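Local coordinates for putative sugar binding protein (Salmonella enterica subsp. enterica serovar Typhimurium, PDB 3KNZ) that probably binds carbohydrate derivatives through its SIS (sugar isomerase) domain, although its substrate is not established, at residues A[50-56]-A[96-102]; A[62-66]-A[81-85]. One frame throughout, in Å; residues are numbered along the deposited sequence.

Interaction 1: A[50-56]-A[96-102]; sequences VTRIILT and SGKALVV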
loop_
_atom_site.group_PDB
_atom_site.type_symbol
_atom_site.label_atom_id
_atom_site.label_comp_id
_atom_site.label_asym_id
_atom_site.label_seq_id
_atom_site.Cartn_x
_atom_site.Cartn_y
_atom_site.Cartn_z
ATOM N N VAL A 50 16.101 20.377 -1.612
ATOM C CA VAL A 50 15.246 19.200 -1.461
ATOM C C VAL A 50 14.408 19.052 -2.731
ATOM O O VAL A 50 13.768 20.007 -3.169
ATOM C CB VAL A 50 14.319 19.321 -0.241
ATOM C CG1 VAL A 50 13.169 18.320 -0.338
ATOM C CG2 VAL A 50 15.114 19.143 1.044
ATOM N N THR A 51 14.401 17.858 -3.314
ATOM C CA THR A 51 13.701 17.629 -4.575
ATOM C C THR A 51 12.363 16.902 -4.436
ATOM O O THR A 51 11.594 16.836 -5.397
ATOM C CB THR A 51 14.590 16.829 -5.540
ATOM O OG1 THR A 51 14.689 15.471 -5.091
ATOM C CG2 THR A 51 15.986 17.454 -5.620
ATOM N N ARG A 52 12.079 16.358 -3.257
ATOM C CA ARG A 52 10.811 15.651 -3.038
ATOM C C ARG A 52 10.515 15.467 -1.545
ATOM O O ARG A 52 11.417 15.550 -0.702
ATOM C CB ARG A 52 10.848 14.278 -3.726
ATOM C CG ARG A 52 11.800 13.266 -3.065
ATOM C CD ARG A 52 12.037 12.009 -3.919
ATOM N NE ARG A 52 10.810 11.447 -4.488
ATOM C CZ ARG A 52 10.378 11.664 -5.731
ATOM N NH1 ARG A 52 11.069 12.424 -6.573
ATOM N NH2 ARG A 52 9.249 11.106 -6.145
ATOM N N ILE A 53 9.248 15.245 -1.212
ATOM C CA ILE A 53 8.894 14.957 0.176
ATOM C C ILE A 53 8.511 13.484 0.262
ATOM O O ILE A 53 7.821 12.964 -0.613
ATOM C CB ILE A 53 7.726 15.826 0.740
ATOM C CG1 ILE A 53 8.084 17.318 0.777
ATOM C CG2 ILE A 53 7.353 15.371 2.160
ATOM C CD1 ILE A 53 7.927 18.019 -0.537
ATOM N N ILE A 54 8.990 12.816 1.307
ATOM C CA ILE A 54 8.677 11.416 1.553
ATOM C C ILE A 54 8.036 11.332 2.935
ATOM O O ILE A 54 8.695 11.597 3.937
ATOM C CB ILE A 54 9.950 10.548 1.528
ATOM C CG1 ILE A 54 10.647 10.650 0.165
ATOM C CG2 ILE A 54 9.627 9.101 1.848
ATOM C CD1 ILE A 54 11.978 9.889 0.091
ATOM N N LEU A 55 6.745 11.017 2.984
ATOM C CA LEU A 55 6.027 10.854 4.253
ATOM C C LEU A 55 6.001 9.368 4.588
ATOM O O LEU A 55 5.519 8.564 3.790
ATOM C CB LEU A 55 4.593 11.357 4.134
ATOM C CG LEU A 55 4.401 12.752 3.541
ATOM C CD1 LEU A 55 2.919 13.096 3.574
ATOM C CD2 LEU A 55 5.218 13.789 4.291
ATOM N N THR A 56 6.513 8.995 5.756
ATOM C CA THR A 56 6.556 7.585 6.123
ATOM C C THR A 56 6.005 7.320 7.520
ATOM O O THR A 56 6.174 8.124 8.432
ATOM C CB THR A 56 7.989 7.017 6.033
ATOM O OG1 THR A 56 7.932 5.586 6.065
ATOM C CG2 THR A 56 8.873 7.544 7.177
ATOM N N SER A 96 17.213 7.811 -4.605
ATOM C CA SER A 96 16.357 8.984 -4.527
ATOM C C SER A 96 17.108 10.306 -4.540
ATOM O O SER A 96 18.248 10.408 -4.065
ATOM C CB SER A 96 15.507 8.917 -3.260
ATOM O OG SER A 96 14.665 10.055 -3.131
ATOM N N GLY A 97 16.442 11.314 -5.099
ATOM C CA GLY A 97 16.959 12.672 -5.113
ATOM C C GLY A 97 16.807 13.179 -3.697
ATOM O O GLY A 97 15.997 12.647 -2.928
ATOM N N LYS A 98 17.586 14.189 -3.335
ATOM C CA LYS A 98 17.526 14.714 -1.989
ATOM C C LYS A 98 16.069 14.931 -1.625
ATOM O O LYS A 98 15.317 15.532 -2.384
ATOM C CB LYS A 98 18.323 16.005 -1.884
ATOM C CG LYS A 98 18.531 16.484 -0.467
ATOM C CD LYS A 98 19.700 17.446 -0.403
ATOM C CE LYS A 98 19.969 17.869 1.018
ATOM N NZ LYS A 98 21.197 18.698 1.121
ATOM N N ALA A 99 15.671 14.425 -0.466
ATOM C CA ALA A 99 14.292 14.523 -0.025
ATOM C C ALA A 99 14.172 15.002 1.407
ATOM O O ALA A 99 15.149 15.009 2.168
ATOM C CB ALA A 99 13.621 13.160 -0.138
ATOM N N LEU A 100 12.962 15.420 1.757
ATOM C CA LEU A 100 12.636 15.735 3.128
ATOM C C LEU A 100 11.842 14.521 3.583
ATOM O O LEU A 100 10.709 14.310 3.144
ATOM C CB LEU A 100 11.785 16.992 3.242
ATOM C CG LEU A 100 11.188 17.227 4.633
ATOM C CD1 LEU A 100 12.279 17.557 5.625
ATOM C CD2 LEU A 100 10.165 18.339 4.580
ATOM N N VAL A 101 12.452 13.688 4.413
ATOM C CA VAL A 101 11.769 12.514 4.924
ATOM C C VAL A 101 11.107 12.889 6.233
ATOM O O VAL A 101 11.780 13.265 7.187
ATOM C CB VAL A 101 12.728 11.331 5.123
ATOM C CG1 VAL A 101 12.025 10.212 5.853
ATOM C CG2 VAL A 101 13.257 10.850 3.775
ATOM N N VAL A 102 9.781 12.818 6.260
ATOM C CA VAL A 102 9.027 13.154 7.456
ATOM C C VAL A 102 8.530 11.875 8.103
ATOM O O VAL A 102 7.728 11.147 7.527
ATOM C CB VAL A 102 7.811 14.046 7.138
ATOM C CG1 VAL A 102 7.093 14.430 8.419
ATOM C CG2 VAL A 102 8.236 15.284 6.360
#
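The flat carbonyl group of Lys98 is gripped from opposite faces by a single residue, Thr51: its backbone N donates to Lys98 O from one side (2.7 Å), and its OG1 donates to the same oxygen from the other (2.8 Å). OG1 gets there because it stands between the backbone N and carbonyl carbon of Thr51 (chi1 72°). Ser96 OG lies obliquely to the Arg52 guanidinium and touches Arg52 CD (3.4 Å), while bonding back to its neighbour Gly97 O. From here parallel strand pairing takes over. Leu100 N binds Arg52 O, Ile54 N binds Leu100 O, Val102 N binds Ile54 O, and Thr56 N finishes the series on Val102 O. On one face of the sheet Ile54 spreads over two partners, with CD1 against Ala99 CB (3.7 Å) and CB against Val101 CG2 (4.0 Å). On the other face Leu55 and Val102 lie side by side, pointing the same way, with Leu55 CD2 on Val102 CB (3.9 Å). At the start of the pairing, Val50 CG1 rests on Leu100 N (3.6 Å). Strand 52-56 is an inner strand of the parallel SIS-domain sheet: strand 80-83 pairs with its far edge, where Asp81 forms a salt bridge with Arg52 NE, and strand 126-131 follows strand 99-105, with Ile126 touching Leu100.

Interaction 2: A[62-66]-A[81-85]; sequences YHGAL and DVCWP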
loop_
_atom_site.group_PDB
_atom_site.type_symbol
_atom_site.label_atom_id
_atom_site.label_comp_id
_atom_site.label_asym_id
_atom_site.label_seq_id
_atom_site.Cartn_x
_atom_site.Cartn_y
_atom_site.Cartn_z
ATOM N N TYR A 62 0.168 6.720 8.697
ATOM C CA TYR A 62 0.241 6.408 7.266
ATOM C C TYR A 62 -0.987 6.904 6.515
ATOM O O TYR A 62 -0.866 7.473 5.423
ATOM C CB TYR A 62 0.423 4.894 7.075
ATOM C CG TYR A 62 0.141 4.361 5.682
ATOM C CD1 TYR A 62 1.032 4.562 4.637
ATOM C CD2 TYR A 62 -1.004 3.607 5.434
ATOM C CE1 TYR A 62 0.770 4.050 3.364
ATOM C CE2 TYR A 62 -1.278 3.100 4.176
ATOM C CZ TYR A 62 -0.391 3.318 3.147
ATOM O OH TYR A 62 -0.689 2.792 1.909
ATOM N N HIS A 63 -2.163 6.696 7.105
ATOM C CA HIS A 63 -3.413 7.154 6.496
ATOM C C HIS A 63 -3.456 8.678 6.418
ATOM O O HIS A 63 -3.855 9.241 5.405
ATOM C CB HIS A 63 -4.614 6.642 7.272
ATOM C CG HIS A 63 -4.661 5.153 7.384
ATOM N ND1 HIS A 63 -5.013 4.504 8.547
ATOM C CD2 HIS A 63 -4.358 4.185 6.486
ATOM C CE1 HIS A 63 -4.966 3.199 8.347
ATOM N NE2 HIS A 63 -4.565 2.979 7.106
ATOM N N GLY A 64 -3.043 9.337 7.492
ATOM C CA GLY A 64 -2.978 10.782 7.504
ATOM C C GLY A 64 -2.126 11.281 6.357
ATOM O O GLY A 64 -2.436 12.307 5.743
ATOM N N ALA A 65 -1.047 10.553 6.076
ATOM C CA ALA A 65 -0.156 10.882 4.963
ATOM C C ALA A 65 -0.889 10.706 3.643
ATOM O O ALA A 65 -0.823 11.568 2.767
ATOM C CB ALA A 65 1.095 10.009 4.992
ATOM N N LEU A 66 -1.592 9.591 3.487
ATOM C CA LEU A 66 -2.343 9.364 2.252
ATOM C C LEU A 66 -3.339 10.508 2.018
ATOM O O LEU A 66 -3.428 11.061 0.913
ATOM C CB LEU A 66 -3.074 8.016 2.289
ATOM C CG LEU A 66 -2.196 6.757 2.222
ATOM C CD1 LEU A 66 -3.017 5.503 2.503
ATOM C CD2 LEU A 66 -1.485 6.664 0.871
ATOM N N ASP A 81 5.888 11.356 -1.805
ATOM C CA ASP A 81 5.743 9.916 -1.662
ATOM C C ASP A 81 5.115 9.577 -0.320
ATOM O O ASP A 81 5.338 10.285 0.663
ATOM C CB ASP A 81 7.119 9.241 -1.709
ATOM C CG ASP A 81 7.842 9.443 -3.029
ATOM O OD1 ASP A 81 7.180 9.428 -4.089
ATOM O OD2 ASP A 81 9.086 9.580 -3.004
ATOM N N VAL A 82 4.324 8.504 -0.281
ATOM C CA VAL A 82 3.777 7.990 0.981
ATOM C C VAL A 82 4.037 6.490 1.039
ATOM O O VAL A 82 3.538 5.738 0.204
ATOM C CB VAL A 82 2.275 8.206 1.134
ATOM C CG1 VAL A 82 1.821 7.611 2.453
ATOM C CG2 VAL A 82 1.922 9.689 1.058
ATOM N N CYS A 83 4.811 6.048 2.023
ATOM C CA CYS A 83 5.149 4.636 2.124
ATOM C C CYS A 83 5.465 4.201 3.542
ATOM O O CYS A 83 5.756 5.026 4.410
ATOM C CB CYS A 83 6.387 4.358 1.296
ATOM S SG CYS A 83 7.816 5.110 2.048
ATOM N N TRP A 84 5.433 2.888 3.757
ATOM C CA TRP A 84 5.765 2.312 5.047
ATOM C C TRP A 84 7.279 2.350 5.213
ATOM O O TRP A 84 8.017 2.238 4.233
ATOM C CB TRP A 84 5.253 0.879 5.154
ATOM C CG TRP A 84 3.806 0.768 4.888
ATOM C CD1 TRP A 84 2.794 1.262 5.652
ATOM C CD2 TRP A 84 3.192 0.100 3.784
ATOM N NE1 TRP A 84 1.582 0.961 5.082
ATOM C CE2 TRP A 84 1.798 0.243 3.936
ATOM C CE3 TRP A 84 3.687 -0.592 2.673
ATOM C CZ2 TRP A 84 0.888 -0.283 3.017
ATOM C CZ3 TRP A 84 2.785 -1.119 1.767
ATOM C CH2 TRP A 84 1.398 -0.959 1.945
ATOM N N PRO A 85 7.746 2.501 6.459
ATOM C CA PRO A 85 9.178 2.623 6.728
ATOM C C PRO A 85 10.074 1.547 6.098
ATOM O O PRO A 85 11.162 1.874 5.627
ATOM C CB PRO A 85 9.251 2.547 8.254
ATOM C CG PRO A 85 7.906 2.989 8.726
ATOM C CD PRO A 85 6.936 2.547 7.691
#
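Tyr62 lays its ring against the indole of Trp84, so that Trp84 NE1 sits over the centre of the phenol ring, 3.4 Å above its plane. The planes of the phenol and the five-membered ring are inclined by 34°. The overlap runs on to the end of the tyrosine, where Tyr62 OH meets Trp84 CZ2 at 3.6 Å. The opposite face of the Tyr62 ring is covered from its own helix by Leu66 CG, offset toward the rim, and the phenol is thereby held between leucine and indole. Val82 meets the helix beside the tyrosine. Its CG1, anti to the backbone N (chi1 179°), reaches three residues of the helix: Ala65 CB (3.6 Å), Leu66 CD2 (3.8 Å) and Tyr62 CE1 (3.8 Å). The second branch, Val82 CG2, comes up to Ala65 O at 3.7 Å. No hydrogen bond joins the two segments, and the contact rests on apolar and aromatic surfaces. The helix segment runs nearly antiparallel to strand 81-83 (156°), as expected within the beta-alpha-beta unit of strand 52-56, helix 59-76 and strand 80-83. Ala65 also touches Leu55 of the neighbouring strand. His63 and Leu66 also pack on helix 235-249, where His63 ND1 is hydrogen-bonded to Glu240, and Leu66 further meets Met87 of the second subunit.

In the fold
Following the chain from the N terminus, strand 52-56 comes first, then helix 59-76, strand 80-83, helix 90-95 and strand 99-105. Interaction 2 closes the short loop, bringing 81-85 back against helix segment 62-66; interaction 1 closes the longer one, returning 96-102 to 50-56, and the shorter loop lies wholly within it without crossing. Strand 52-56, part of interaction 1, pairs with strand 80-83, part of interaction 2, so the two contacts, with centres about 12 Å apart, touch: Ile53 O probably accepts from Asp81 N, and Thr56 OG1 probably bonds to Cys83 O. Interaction 1 joins strands within the sheet; interaction 2 fastens a helix onto one of its faces.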